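Local coordinates for protein type III effector HopA1 (Pseudomonas syringae pv. tomato str. DC3000, PDB 4RSX) that is a bacterial effector, probably delivered into plant cells by type III secretion, represented by its C-terminal part and of unknown biochemical activity, at residues Y204-L209 against P252-T257. Sequence-based numbering, arbitrary orientation.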
loop_
_atom_site.group_PDB
_atom_site.type_symbol
_atom_site.label_atom_id
_atom_site.label_comp_id
_atom_site.label_asym_id
_atom_site.label_seq_id
_atom_site.Cartn_x
_atom_site.Cartn_y
_atom_site.Cartn_z
ATOM N N TYR A 204 2.796 -7.483 -2.497
ATOM C CA TYR A 204 2.612 -7.819 -1.101
ATOM C C TYR A 204 3.826 -7.468 -0.248
ATOM O O TYR A 204 4.975 -7.602 -0.681
ATOM C CB TYR A 204 2.324 -9.307 -0.995
ATOM C CG TYR A 204 2.149 -9.799 0.412
ATOM C CD1 TYR A 204 0.954 -9.619 1.080
ATOM C CD2 TYR A 204 3.179 -10.454 1.073
ATOM C CE1 TYR A 204 0.781 -10.085 2.376
ATOM C CE2 TYR A 204 3.017 -10.915 2.368
ATOM C CZ TYR A 204 1.811 -10.728 3.009
ATOM O OH TYR A 204 1.632 -11.182 4.297
ATOM N N ALA A 205 3.569 -7.032 0.977
ATOM C CA ALA A 205 4.650 -6.776 1.934
ATOM C C ALA A 205 4.079 -6.828 3.336
ATOM O O ALA A 205 2.871 -6.624 3.531
ATOM C CB ALA A 205 5.315 -5.424 1.661
ATOM N N GLU A 206 4.944 -7.090 4.316
ATOM C CA GLU A 206 4.495 -7.259 5.693
ATOM C C GLU A 206 5.018 -6.158 6.596
ATOM O O GLU A 206 6.121 -5.641 6.398
ATOM C CB GLU A 206 4.913 -8.635 6.220
ATOM C CG GLU A 206 4.311 -9.782 5.427
ATOM C CD GLU A 206 4.629 -11.168 5.998
ATOM O OE1 GLU A 206 5.618 -11.318 6.750
ATOM O OE2 GLU A 206 3.881 -12.118 5.686
ATOM N N SER A 207 4.219 -5.781 7.582
ATOM C CA SER A 207 4.657 -4.794 8.555
ATOM C C SER A 207 4.707 -5.482 9.916
ATOM O O SER A 207 4.003 -6.475 10.144
ATOM C CB SER A 207 3.722 -3.589 8.557
ATOM O OG SER A 207 2.405 -3.985 8.865
ATOM N N ILE A 208 5.566 -4.995 10.805
ATOM C CA ILE A 208 5.755 -5.660 12.094
ATOM C C ILE A 208 5.552 -4.714 13.252
ATOM O O ILE A 208 5.596 -3.490 13.074
ATOM C CB ILE A 208 7.177 -6.259 12.239
ATOM C CG1 ILE A 208 8.247 -5.190 12.024
ATOM C CG2 ILE A 208 7.395 -7.375 11.261
ATOM C CD1 ILE A 208 9.627 -5.788 11.786
ATOM N N LEU A 209 5.332 -5.298 14.432
ATOM C CA LEU A 209 5.418 -4.570 15.699
ATOM C C LEU A 209 4.500 -3.373 15.724
ATOM O O LEU A 209 4.840 -2.346 16.304
ATOM C CB LEU A 209 6.852 -4.095 15.944
ATOM C CG LEU A 209 7.899 -5.202 16.099
ATOM C CD1 LEU A 209 9.339 -4.664 15.980
ATOM C CD2 LEU A 209 7.686 -5.891 17.440
ATOM N N PRO A 252 12.931 -9.280 1.778
ATOM C CA PRO A 252 12.692 -8.028 2.507
ATOM C C PRO A 252 11.208 -7.673 2.571
ATOM O O PRO A 252 10.815 -6.799 3.343
ATOM C CB PRO A 252 13.433 -6.984 1.665
ATOM C CG PRO A 252 13.506 -7.595 0.275
ATOM C CD PRO A 252 13.675 -9.063 0.522
ATOM N N ALA A 253 10.382 -8.339 1.778
ATOM C CA ALA A 253 8.941 -8.109 1.877
ATOM C C ALA A 253 8.343 -8.744 3.140
ATOM O O ALA A 253 7.260 -8.346 3.579
ATOM C CB ALA A 253 8.221 -8.624 0.633
ATOM N N LEU A 254 9.035 -9.724 3.723
ATOM C CA LEU A 254 8.431 -10.521 4.807
ATOM C C LEU A 254 9.030 -10.289 6.203
ATOM O O LEU A 254 10.183 -9.856 6.334
ATOM C CB LEU A 254 8.505 -12.017 4.474
ATOM C CG LEU A 254 8.071 -12.442 3.068
ATOM C CD1 LEU A 254 8.354 -13.935 2.858
ATOM C CD2 LEU A 254 6.588 -12.127 2.827
ATOM N N ARG A 255 8.236 -10.585 7.233
ATOM C CA ARG A 255 8.727 -10.687 8.611
ATOM C C ARG A 255 9.758 -11.782 8.676
ATOM O O ARG A 255 9.647 -12.775 7.952
ATOM C CB ARG A 255 7.637 -11.208 9.539
ATOM C CG ARG A 255 6.602 -10.247 9.982
ATOM C CD ARG A 255 5.701 -10.926 11.020
ATOM N NE ARG A 255 4.895 -11.983 10.410
ATOM C CZ ARG A 255 3.875 -11.737 9.590
ATOM N NH1 ARG A 255 3.559 -10.479 9.295
ATOM N NH2 ARG A 255 3.170 -12.736 9.055
ATOM N N ASN A 256 10.714 -11.640 9.590
ATOM C CA ASN A 256 11.641 -12.726 9.885
ATOM C C ASN A 256 10.942 -13.944 10.494
ATOM O O ASN A 256 10.112 -13.805 11.391
ATOM C CB ASN A 256 12.752 -12.256 10.821
ATOM C CG ASN A 256 13.824 -13.313 11.011
ATOM O OD1 ASN A 256 14.804 -13.352 10.270
ATOM N ND2 ASN A 256 13.630 -14.190 11.996
ATOM N N THR A 257 11.298 -15.124 9.988
ATOM C CA THR A 257 10.795 -16.421 10.463
ATOM C C THR A 257 9.281 -16.549 10.408
ATOM O O THR A 257 8.748 -17.048 9.417
ATOM C CB THR A 257 11.335 -16.797 11.866
ATOM O OG1 THR A 257 12.737 -17.090 11.774
ATOM C CG2 THR A 257 10.618 -18.030 12.398
#
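The C-terminal tail 252-257 runs roughly alongside the end of strand 202-207, the touching parts 34° apart in direction, and A205 and A253 come closest, with CA atoms 4.5 Å apart. One backbone hydrogen bond joins the segments, from E206 N to A253 O at 2.7 Å, and A253 O also takes a CA-H...O contact from A205 CA. With CG anti to its carbonyl carbon (chi1 -61°) and the chain extended beyond, E206 reaches R255, where E206 OE1 accepts R255 N at 2.8 Å in a nearly straight bond. The same carboxylate lies stacked over one face of the R255 guanidinium, the planes 10° apart. E206 OE1 stands above the guanidinium centre, 3.4 Å from R255 NH1, making the salt bridge purely electrostatic. Y204 OH donates to the anti lone pair of E206 OE2, holding the carboxylate from its other oxygen. In the antiparallel sheet, the tail takes over one edge of 202-207 at E206, just past the pairing of Y204 with Q196 of strand 196-199, while R113 and Q111 hold the other edge. R219 ties the segments together, its side chain hydrogen-bonded to E206 O and P252 O. L254 CD2 meets the Y204 ring edge in plane, while I208 CG2 presses on R255 CG.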